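PDB 6W3G: Rd1NTF2_04 from Synthetic construct, which has no known natural function, being a de novo designed NTF2-like protein, probably made to test the design of varied pockets in that fold. Local coordinates for residues Lys13-Phe18 with Ile81-Thr86; Glu17-Met22 with Ile69-Ile74; Pro36-Glu41 with Glu51-Trp56. One frame throughout, in Å; residues are numbered along the deposited sequence.

Contact 1: Lys13-Phe18 with Ile81-Thr86; sequences KFADEF and ISIVFT
Two phenylalanines reach each other across this contact through different side-chain torsions. Phe18, on the helix, holds CG anti to its backbone N (chi1 170°), which sends the ring out from the helix toward the strand; Phe85, on the strand, has CG between N and the carbonyl carbon (chi1 62°), the crowded position, and its ring comes to meet it. CE2 of Phe18 comes down over one face of the Phe85 ring, toward the rim, 3.7 Å from Phe85 CZ. The side chains cross at about a right angle and the ring planes lie at 59°, an oblique pairing with centroids 5.2 Å apart. One turn back along the helix, Phe14 and Ala15 share a single strand methyl, Ile83 CD1. That methyl rests 3.8 Å from Ala15 CB, where the small side chain lets helix and strand come together, and it also meets the edge of the Phe14 ring, close to the ring plane, at CD2 (4.1 Å). Everything that touches is buried and apolar, so fit of shape rather than polar pairing joins the segments. Strand 111-118 continues the packing, with Ile113 against both Phe14 and Phe18, while Tyr100 lies nearly parallel to the Phe85 ring. Putting an alanine at Phe85 would probably open a gap beneath Phe18 and leave its ring free to shift, with Tyr100 also losing an aromatic neighbour. The axes of the short segments pass 10.5 Å apart and cross at a moderate angle, with the helix lying obliquely on strand 80-91. A long N-terminal helix laid on the face of a strongly curved sheet is the arrangement expected of the NTF2-like, cone-shaped alpha+beta fold.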
loop_
_atom_site.group_PDB
_atom_site.type_symbol
_atom_site.label_atom_id
_atom_site.label_comp_id
_atom_site.label_asym_id
_atom_site.label_seq_id
_atom_site.Cartn_x
_atom_site.Cartn_y
_atom_site.Cartn_z
ATOM N N LYS A 13 12.867 -3.987 -4.179
ATOM C CA LYS A 13 12.143 -4.048 -5.442
ATOM C C LYS A 13 10.644 -4.100 -5.194
ATOM O O LYS A 13 9.869 -3.380 -5.832
ATOM C CB LYS A 13 12.595 -5.269 -6.240
ATOM C CG LYS A 13 11.836 -5.487 -7.539
ATOM C CD LYS A 13 12.162 -6.853 -8.129
ATOM N N PHE A 14 10.227 -4.946 -4.249
ATOM C CA PHE A 14 8.814 -5.065 -3.913
ATOM C C PHE A 14 8.247 -3.729 -3.453
ATOM O O PHE A 14 7.190 -3.294 -3.924
ATOM C CB PHE A 14 8.645 -6.150 -2.846
ATOM C CG PHE A 14 7.235 -6.333 -2.400
ATOM C CD1 PHE A 14 6.367 -7.118 -3.128
ATOM C CD2 PHE A 14 6.781 -5.710 -1.262
ATOM C CE1 PHE A 14 5.075 -7.279 -2.725
ATOM C CE2 PHE A 14 5.478 -5.867 -0.855
ATOM C CZ PHE A 14 4.635 -6.648 -1.593
ATOM N N ALA A 15 8.946 -3.047 -2.540
ATOM C CA ALA A 15 8.484 -1.744 -2.064
ATOM C C ALA A 15 8.379 -0.739 -3.204
ATOM O O ALA A 15 7.400 0.006 -3.296
ATOM C CB ALA A 15 9.433 -1.218 -0.985
ATOM N N ASP A 16 9.380 -0.711 -4.089
ATOM C CA ASP A 16 9.339 0.177 -5.247
ATOM C C ASP A 16 8.118 -0.102 -6.121
ATOM O O ASP A 16 7.460 0.828 -6.601
ATOM C CB ASP A 16 10.610 0.020 -6.089
ATOM C CG ASP A 16 11.824 0.701 -5.463
ATOM O OD1 ASP A 16 11.639 1.581 -4.599
ATOM O OD2 ASP A 16 12.969 0.358 -5.838
ATOM N N GLU A 17 7.833 -1.379 -6.379
ATOM C CA GLU A 17 6.679 -1.728 -7.203
ATOM C C GLU A 17 5.387 -1.303 -6.529
ATOM O O GLU A 17 4.458 -0.810 -7.182
ATOM C CB GLU A 17 6.672 -3.233 -7.480
ATOM C CG GLU A 17 7.702 -3.670 -8.507
ATOM C CD GLU A 17 7.727 -5.180 -8.697
ATOM O OE1 GLU A 17 6.993 -5.890 -7.977
ATOM O OE2 GLU A 17 8.490 -5.659 -9.562
ATOM N N PHE A 18 5.312 -1.484 -5.213
ATOM C CA PHE A 18 4.121 -1.079 -4.483
ATOM C C PHE A 18 3.918 0.424 -4.580
ATOM O O PHE A 18 2.791 0.900 -4.770
ATOM C CB PHE A 18 4.229 -1.518 -3.026
ATOM C CG PHE A 18 3.164 -0.930 -2.163
ATOM C CD1 PHE A 18 1.904 -1.478 -2.144
ATOM C CD2 PHE A 18 3.418 0.202 -1.405
ATOM C CE1 PHE A 18 0.907 -0.931 -1.369
ATOM C CE2 PHE A 18 2.424 0.763 -0.634
ATOM C CZ PHE A 18 1.164 0.194 -0.619
ATOM N N ILE A 81 7.969 -9.641 5.586
ATOM C CA ILE A 81 8.449 -8.341 5.143
ATOM C C ILE A 81 7.550 -7.288 5.764
ATOM O O ILE A 81 6.330 -7.294 5.551
ATOM C CB ILE A 81 8.422 -8.212 3.614
ATOM C CG1 ILE A 81 9.258 -9.297 2.952
ATOM C CG2 ILE A 81 8.873 -6.820 3.208
ATOM C CD1 ILE A 81 9.034 -9.392 1.465
ATOM N N SER A 82 8.136 -6.371 6.523
ATOM C CA SER A 82 7.369 -5.293 7.127
ATOM C C SER A 82 7.823 -3.985 6.511
ATOM O O SER A 82 9.027 -3.722 6.440
ATOM C CB SER A 82 7.560 -5.248 8.643
ATOM O OG SER A 82 6.819 -4.167 9.190
ATOM N N ILE A 83 6.870 -3.186 6.041
ATOM C CA ILE A 83 7.172 -1.900 5.420
ATOM C C ILE A 83 6.355 -0.829 6.118
ATOM O O ILE A 83 5.135 -0.955 6.235
ATOM C CB ILE A 83 6.878 -1.911 3.911
ATOM C CG1 ILE A 83 7.791 -2.916 3.229
ATOM C CG2 ILE A 83 7.065 -0.494 3.327
ATOM C CD1 ILE A 83 7.542 -3.103 1.754
ATOM N N VAL A 84 7.033 0.212 6.606
ATOM C CA VAL A 84 6.390 1.394 7.144
ATOM C C VAL A 84 6.559 2.480 6.099
ATOM O O VAL A 84 7.682 2.721 5.633
ATOM C CB VAL A 84 7.006 1.839 8.480
ATOM C CG1 VAL A 84 6.333 3.107 8.948
ATOM C CG2 VAL A 84 6.865 0.763 9.514
ATOM N N PHE A 85 5.453 3.098 5.697
ATOM C CA PHE A 85 5.518 4.178 4.726
ATOM C C PHE A 85 4.590 5.304 5.157
ATOM O O PHE A 85 3.614 5.098 5.883
ATOM C CB PHE A 85 5.211 3.687 3.307
ATOM C CG PHE A 85 3.833 3.124 3.104
ATOM C CD1 PHE A 85 2.809 3.925 2.612
ATOM C CD2 PHE A 85 3.566 1.784 3.347
ATOM C CE1 PHE A 85 1.553 3.423 2.393
ATOM C CE2 PHE A 85 2.299 1.274 3.129
ATOM C CZ PHE A 85 1.293 2.087 2.643
ATOM N N THR A 86 4.948 6.510 4.762
ATOM C CA THR A 86 4.096 7.665 4.991
ATOM C C THR A 86 3.535 8.132 3.660
ATOM O O THR A 86 4.167 7.991 2.607
ATOM C CB THR A 86 4.849 8.771 5.711
ATOM O OG1 THR A 86 6.122 8.957 5.106
ATOM C CG2 THR A 86 5.051 8.403 7.148
#

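Contact 2: Glu17-Met22 with Ile69-Ile74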
loop_
_atom_site.group_PDB
_atom_site.type_symbol
_atom_site.label_atom_id
_atom_site.label_comp_id
_atom_site.label_asym_id
_atom_site.label_seq_id
_atom_site.Cartn_x
_atom_site.Cartn_y
_atom_site.Cartn_z
ATOM N N GLU A 17 7.833 -1.379 -6.379
ATOM C CA GLU A 17 6.679 -1.728 -7.203
ATOM C C GLU A 17 5.387 -1.303 -6.529
ATOM O O GLU A 17 4.458 -0.810 -7.182
ATOM C CB GLU A 17 6.672 -3.233 -7.480
ATOM C CG GLU A 17 7.702 -3.670 -8.507
ATOM C CD GLU A 17 7.727 -5.180 -8.697
ATOM O OE1 GLU A 17 6.993 -5.890 -7.977
ATOM O OE2 GLU A 17 8.490 -5.659 -9.562
ATOM N N PHE A 18 5.312 -1.484 -5.213
ATOM C CA PHE A 18 4.121 -1.079 -4.483
ATOM C C PHE A 18 3.918 0.424 -4.580
ATOM O O PHE A 18 2.791 0.900 -4.770
ATOM C CB PHE A 18 4.229 -1.518 -3.026
ATOM C CG PHE A 18 3.164 -0.930 -2.163
ATOM C CD1 PHE A 18 1.904 -1.478 -2.144
ATOM C CD2 PHE A 18 3.418 0.202 -1.405
ATOM C CE1 PHE A 18 0.907 -0.931 -1.369
ATOM C CE2 PHE A 18 2.424 0.763 -0.634
ATOM C CZ PHE A 18 1.164 0.194 -0.619
ATOM N N ARG A 19 4.996 1.193 -4.447
ATOM C CA ARG A 19 4.893 2.638 -4.578
ATOM C C ARG A 19 4.419 3.031 -5.972
ATOM O O ARG A 19 3.576 3.926 -6.120
ATOM C CB ARG A 19 6.250 3.260 -4.258
ATOM C CG ARG A 19 6.232 4.749 -4.170
ATOM C CD ARG A 19 7.583 5.265 -3.718
ATOM N NE ARG A 19 7.676 6.703 -3.929
ATOM C CZ ARG A 19 8.083 7.273 -5.058
ATOM N NH1 ARG A 19 8.454 6.530 -6.093
ATOM N NH2 ARG A 19 8.125 8.591 -5.146
ATOM N N GLU A 20 4.942 2.372 -7.010
ATOM C CA GLU A 20 4.522 2.671 -8.374
ATOM C C GLU A 20 3.061 2.301 -8.591
ATOM O O GLU A 20 2.323 3.035 -9.258
ATOM C CB GLU A 20 5.422 1.931 -9.362
ATOM C CG GLU A 20 5.181 2.261 -10.829
ATOM C CD GLU A 20 5.376 3.733 -11.149
ATOM O OE1 GLU A 20 6.096 4.428 -10.395
ATOM O OE2 GLU A 20 4.803 4.190 -12.162
ATOM N N MET A 21 2.622 1.162 -8.040
ATOM C CA MET A 21 1.219 0.769 -8.159
ATOM C C MET A 21 0.312 1.783 -7.480
ATOM O O MET A 21 -0.791 2.067 -7.962
ATOM C CB MET A 21 0.996 -0.617 -7.550
ATOM C CG MET A 21 -0.479 -1.011 -7.388
ATOM S SD MET A 21 -0.703 -2.543 -6.454
ATOM C CE MET A 21 -0.393 -1.953 -4.791
ATOM N N MET A 22 0.748 2.319 -6.341
ATOM C CA MET A 22 -0.063 3.285 -5.618
ATOM C C MET A 22 -0.283 4.578 -6.393
ATOM O O MET A 22 -1.220 5.315 -6.068
ATOM C CB MET A 22 0.595 3.603 -4.278
ATOM C CG MET A 22 0.589 2.449 -3.318
ATOM S SD MET A 22 -1.087 2.123 -2.778
ATOM C CE MET A 22 -1.332 3.495 -1.653
ATOM N N ILE A 69 4.453 9.204 -1.724
ATOM C CA ILE A 69 4.639 8.025 -0.893
ATOM C C ILE A 69 6.121 7.878 -0.621
ATOM O O ILE A 69 6.934 7.855 -1.557
ATOM C CB ILE A 69 4.053 6.773 -1.560
ATOM C CG1 ILE A 69 2.541 6.963 -1.731
ATOM C CG2 ILE A 69 4.377 5.517 -0.760
ATOM C CD1 ILE A 69 1.851 5.831 -2.413
ATOM N N ARG A 70 6.483 7.844 0.654
ATOM C CA ARG A 70 7.871 7.661 1.046
ATOM C C ARG A 70 7.967 6.366 1.831
ATOM O O ARG A 70 7.241 6.169 2.815
ATOM C CB ARG A 70 8.406 8.841 1.854
ATOM C CG ARG A 70 7.828 8.974 3.205
ATOM N N ILE A 71 8.844 5.480 1.382
ATOM C CA ILE A 71 9.103 4.224 2.070
ATOM C C ILE A 71 10.098 4.518 3.185
ATOM O O ILE A 71 11.262 4.821 2.918
ATOM C CB ILE A 71 9.645 3.160 1.105
ATOM C CG1 ILE A 71 8.695 2.966 -0.089
ATOM C CG2 ILE A 71 9.888 1.856 1.867
ATOM C CD1 ILE A 71 7.311 2.421 0.271
ATOM N N ASP A 72 9.646 4.427 4.440
ATOM C CA ASP A 72 10.466 4.795 5.585
ATOM C C ASP A 72 11.294 3.634 6.135
ATOM O O ASP A 72 12.480 3.802 6.428
ATOM C CB ASP A 72 9.579 5.354 6.698
ATOM C CG ASP A 72 8.885 6.656 6.297
ATOM O OD1 ASP A 72 9.476 7.446 5.536
ATOM O OD2 ASP A 72 7.740 6.886 6.740
ATOM N N HIS A 73 10.689 2.464 6.288
ATOM C CA HIS A 73 11.394 1.318 6.863
ATOM C C HIS A 73 10.986 0.067 6.112
ATOM O O HIS A 73 9.796 -0.151 5.874
ATOM C CB HIS A 73 11.087 1.177 8.360
ATOM C CG HIS A 73 11.305 2.437 9.135
ATOM N ND1 HIS A 73 12.560 2.956 9.372
ATOM C CD2 HIS A 73 10.428 3.295 9.710
ATOM C CE1 HIS A 73 12.448 4.076 10.063
ATOM N NE2 HIS A 73 11.166 4.304 10.283
ATOM N N ILE A 74 11.968 -0.736 5.718
ATOM C CA ILE A 74 11.721 -2.074 5.184
ATOM C C ILE A 74 12.521 -3.029 6.048
ATOM O O ILE A 74 13.745 -2.892 6.129
ATOM C CB ILE A 74 12.167 -2.201 3.723
ATOM C CG1 ILE A 74 11.560 -1.121 2.846
ATOM C CG2 ILE A 74 11.815 -3.582 3.194
ATOM C CD1 ILE A 74 12.153 -1.127 1.458
HETATM O O HOH W 1 8.765 9.934 -2.193
#
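Ile69 meets the helix in two ways, with its side chain turned to the interior and its carbonyl to the solvent side. The buried Ile69 side chain, together with Met22 and Phe18, is the close-packed part. Its tip lies against the bent side chain of Met22, although the exact fit there is only approximately placed. Met22 CG sits over one face of the Phe18 ring, and the methionine thereby lies between Ile69 and that ring. The loose, solvent-facing part belongs to Arg19 and a water. The straight Arg19 chain lies alongside Ile69, pointing the other way, with Arg19 CG 4.0 Å from Ile69 CB. In the conformer described, this reach carries NE to the backbone oxygen of Ile69, forming a hydrogen bond of 2.7 Å with an N-H...O angle of 161°. The oxygen lies in the guanidinium plane, while NE is tilted 26° from the carbonyl plane. A water donates to the same Ile69 O at 2.8 Å, giving that oxygen two partners, and weakly receives Arg19 NH2 of this copy. The two conformers of Arg19 suggest some freedom on this side, and its CD only grazes Ile71 CG1 at 4.4 Å. Farther along, strand 69-74 carries a classic beta bulge, in which Asp72 and His73 both face Val84. Segment 17-22 of helix 11-24 runs nearly antiparallel to segment 69-74 of the outermost strand 66-77, with strand 80-91 beside that strand in the sheet and helix 27-33 covering Met21 on another side of the helix.

Contact 3: Pro36-Glu41 with Glu51-Trp56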
loop_
_atom_site.group_PDB
_atom_site.type_symbol
_atom_site.label_atom_id
_atom_site.label_comp_id
_atom_site.label_asym_id
_atom_site.label_seq_id
_atom_site.Cartn_x
_atom_site.Cartn_y
_atom_site.Cartn_z
ATOM N N PRO A 36 -4.683 -12.572 -2.352
ATOM C CA PRO A 36 -6.118 -12.549 -2.677
ATOM C C PRO A 36 -6.998 -12.180 -1.501
ATOM O O PRO A 36 -8.083 -11.619 -1.693
ATOM C CB PRO A 36 -6.383 -13.985 -3.155
ATOM C CG PRO A 36 -5.081 -14.473 -3.635
ATOM C CD PRO A 36 -4.036 -13.824 -2.776
ATOM N N ASN A 37 -6.579 -12.495 -0.283
ATOM C CA ASN A 37 -7.357 -12.201 0.911
ATOM C C ASN A 37 -6.761 -11.036 1.692
ATOM O O ASN A 37 -6.919 -10.953 2.908
ATOM C CB ASN A 37 -7.447 -13.434 1.803
ATOM N N VAL A 38 -6.083 -10.122 1.002
ATOM C CA VAL A 38 -5.470 -8.994 1.689
ATOM C C VAL A 38 -6.506 -8.231 2.500
ATOM O O VAL A 38 -7.652 -8.029 2.063
ATOM C CB VAL A 38 -4.788 -8.055 0.685
ATOM C CG1 VAL A 38 -5.794 -7.517 -0.324
ATOM C CG2 VAL A 38 -4.083 -6.908 1.431
ATOM N N ARG A 39 -6.090 -7.780 3.673
ATOM C CA ARG A 39 -6.882 -6.930 4.542
ATOM C C ARG A 39 -6.292 -5.530 4.550
ATOM O O ARG A 39 -5.087 -5.358 4.765
ATOM C CB ARG A 39 -6.909 -7.520 5.954
ATOM C CG ARG A 39 -7.653 -8.846 6.054
ATOM C CD ARG A 39 -7.477 -9.467 7.423
ATOM N NE ARG A 39 -8.301 -10.659 7.615
ATOM C CZ ARG A 39 -7.886 -11.912 7.425
ATOM N NH1 ARG A 39 -6.647 -12.166 7.018
ATOM N NH2 ARG A 39 -8.721 -12.919 7.642
ATOM N N VAL A 40 -7.134 -4.522 4.327
ATOM C CA VAL A 40 -6.726 -3.127 4.417
ATOM C C VAL A 40 -7.610 -2.462 5.459
ATOM O O VAL A 40 -8.847 -2.472 5.338
ATOM C CB VAL A 40 -6.814 -2.390 3.071
ATOM C CG1 VAL A 40 -6.356 -0.945 3.241
ATOM C CG2 VAL A 40 -5.991 -3.088 1.997
ATOM N N GLU A 41 -6.997 -1.895 6.486
ATOM C CA GLU A 41 -7.714 -1.188 7.537
ATOM C C GLU A 41 -7.316 0.276 7.501
ATOM O O GLU A 41 -6.146 0.611 7.696
ATOM C CB GLU A 41 -7.412 -1.784 8.912
ATOM C CG GLU A 41 -8.176 -1.099 10.039
ATOM N N GLU A 51 -9.850 -6.519 -5.264
ATOM C CA GLU A 51 -10.744 -5.555 -5.894
ATOM C C GLU A 51 -11.023 -4.378 -4.970
ATOM O O GLU A 51 -10.945 -3.219 -5.384
ATOM C CB GLU A 51 -12.046 -6.244 -6.306
ATOM C CG GLU A 51 -13.081 -5.293 -6.875
ATOM C CD GLU A 51 -14.288 -6.016 -7.444
ATOM O OE1 GLU A 51 -14.138 -7.179 -7.880
ATOM O OE2 GLU A 51 -15.386 -5.422 -7.446
ATOM N N GLN A 52 -11.337 -4.650 -3.702
ATOM C CA GLN A 52 -11.593 -3.562 -2.768
ATOM C C GLN A 52 -10.336 -2.755 -2.493
ATOM O O GLN A 52 -10.406 -1.537 -2.316
ATOM C CB GLN A 52 -12.174 -4.103 -1.464
ATOM C CG GLN A 52 -13.601 -4.603 -1.624
ATOM C CD GLN A 52 -14.253 -5.018 -0.308
ATOM O OE1 GLN A 52 -13.743 -4.716 0.773
ATOM N NE2 GLN A 52 -15.393 -5.682 -0.395
ATOM N N ALA A 53 -9.172 -3.416 -2.452
ATOM C CA ALA A 53 -7.921 -2.690 -2.236
ATOM C C ALA A 53 -7.618 -1.760 -3.405
ATOM O O ALA A 53 -7.189 -0.619 -3.205
ATOM C CB ALA A 53 -6.778 -3.682 -2.008
ATOM N N VAL A 54 -7.884 -2.220 -4.631
ATOM C CA VAL A 54 -7.671 -1.389 -5.816
ATOM C C VAL A 54 -8.633 -0.211 -5.828
ATOM O O VAL A 54 -8.240 0.929 -6.111
ATOM C CB VAL A 54 -7.817 -2.253 -7.084
ATOM C CG1 VAL A 54 -8.096 -1.397 -8.300
ATOM C CG2 VAL A 54 -6.565 -3.067 -7.282
ATOM N N ASP A 55 -9.904 -0.457 -5.499
ATOM C CA ASP A 55 -10.891 0.615 -5.474
ATOM C C ASP A 55 -10.517 1.668 -4.442
ATOM O O ASP A 55 -10.714 2.869 -4.660
ATOM C CB ASP A 55 -12.277 0.047 -5.169
ATOM C CG ASP A 55 -12.864 -0.727 -6.333
ATOM O OD1 ASP A 55 -12.206 -0.814 -7.394
ATOM O OD2 ASP A 55 -13.989 -1.250 -6.186
ATOM N N TRP A 56 -9.991 1.230 -3.299
ATOM C CA TRP A 56 -9.551 2.163 -2.274
ATOM C C TRP A 56 -8.457 3.068 -2.820
ATOM O O TRP A 56 -8.513 4.294 -2.665
ATOM C CB TRP A 56 -9.072 1.389 -1.046
ATOM C CG TRP A 56 -8.315 2.227 -0.078
ATOM C CD1 TRP A 56 -8.805 3.253 0.670
ATOM C CD2 TRP A 56 -6.927 2.118 0.244
ATOM N NE1 TRP A 56 -7.804 3.795 1.438
ATOM C CE2 TRP A 56 -6.643 3.112 1.200
ATOM C CE3 TRP A 56 -5.897 1.269 -0.179
ATOM C CZ2 TRP A 56 -5.368 3.287 1.735
ATOM C CZ3 TRP A 56 -4.632 1.445 0.355
ATOM C CH2 TRP A 56 -4.377 2.448 1.298
#
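The indole of Trp56 receives Val40 over one face of its six-membered ring. Val40 CG1 stands 4.1 Å from that ring's centroid and only 12° off the ring normal, a CH-pi contact; its nearest Trp56 atoms are CE3 and CZ3, each 4.1 Å away, and the methyl is slightly offset toward that side of the ring. The ring of Tyr47, on strand 45-48, also meets the indole, their planes inclined at about 35°, and Leu116 of strand 111-118 touches it too. Val40 divides its two branches between two partners: CG1, anti to the backbone N (chi1 -179°), goes to the tryptophan, while CG2 goes to Ala53, 4.1 Å from its CB. Trp56 likewise has CG anti to its own N, which directs the indole from the helix toward the strand. This is the helix-on-sheet packing of the NTF2-like fold, in which a hairpin of strands 38-42 and 45-48 leads straight into helix 50-63, and the helix folds back over the strands it has just left. The axes of the short segments come within 8.9 Å of each other. Ala53 is the point of close approach: its CA and that of Val40 are 6.8 Å apart, and its lone methyl meets valines on two successive inward positions of the strand. Val38 makes the looser of these contacts, with CG1 4.3 Å from Ala53 CB, and also touches Ile113 of strand 111-118. All four touching residues are buried. Near the start of the helix, Gln52 OE1 accepts a hydrogen bond from the backbone N of His48, tying the helix to the end of strand 45-48.

In the fold
Contacts 1 and 2 form one continuous patch, buried at contact 1 and opening to solvent at the Arg19 side of contact 2, their centres 4 Å apart: both begin on helix 11-24, share Phe18, and reach the neighbouring strands 80-91 and 66-77. Backbone pairing joins those strands directly, Val84 O lying 2.9 Å from Asp72 N and Val84 N 2.9 Å from His73 O at the bulge, and Ala15 CB also packs 3.7 Å from Ile74 CD1. Contact 3 lies across the chain's centre, about 16 Å from either of the others between centres, and touches neither. All three reach the same curved sheet. In NTF2-like folds such a sheet and its helices commonly enclose a pocket, probably the feature varied in this design.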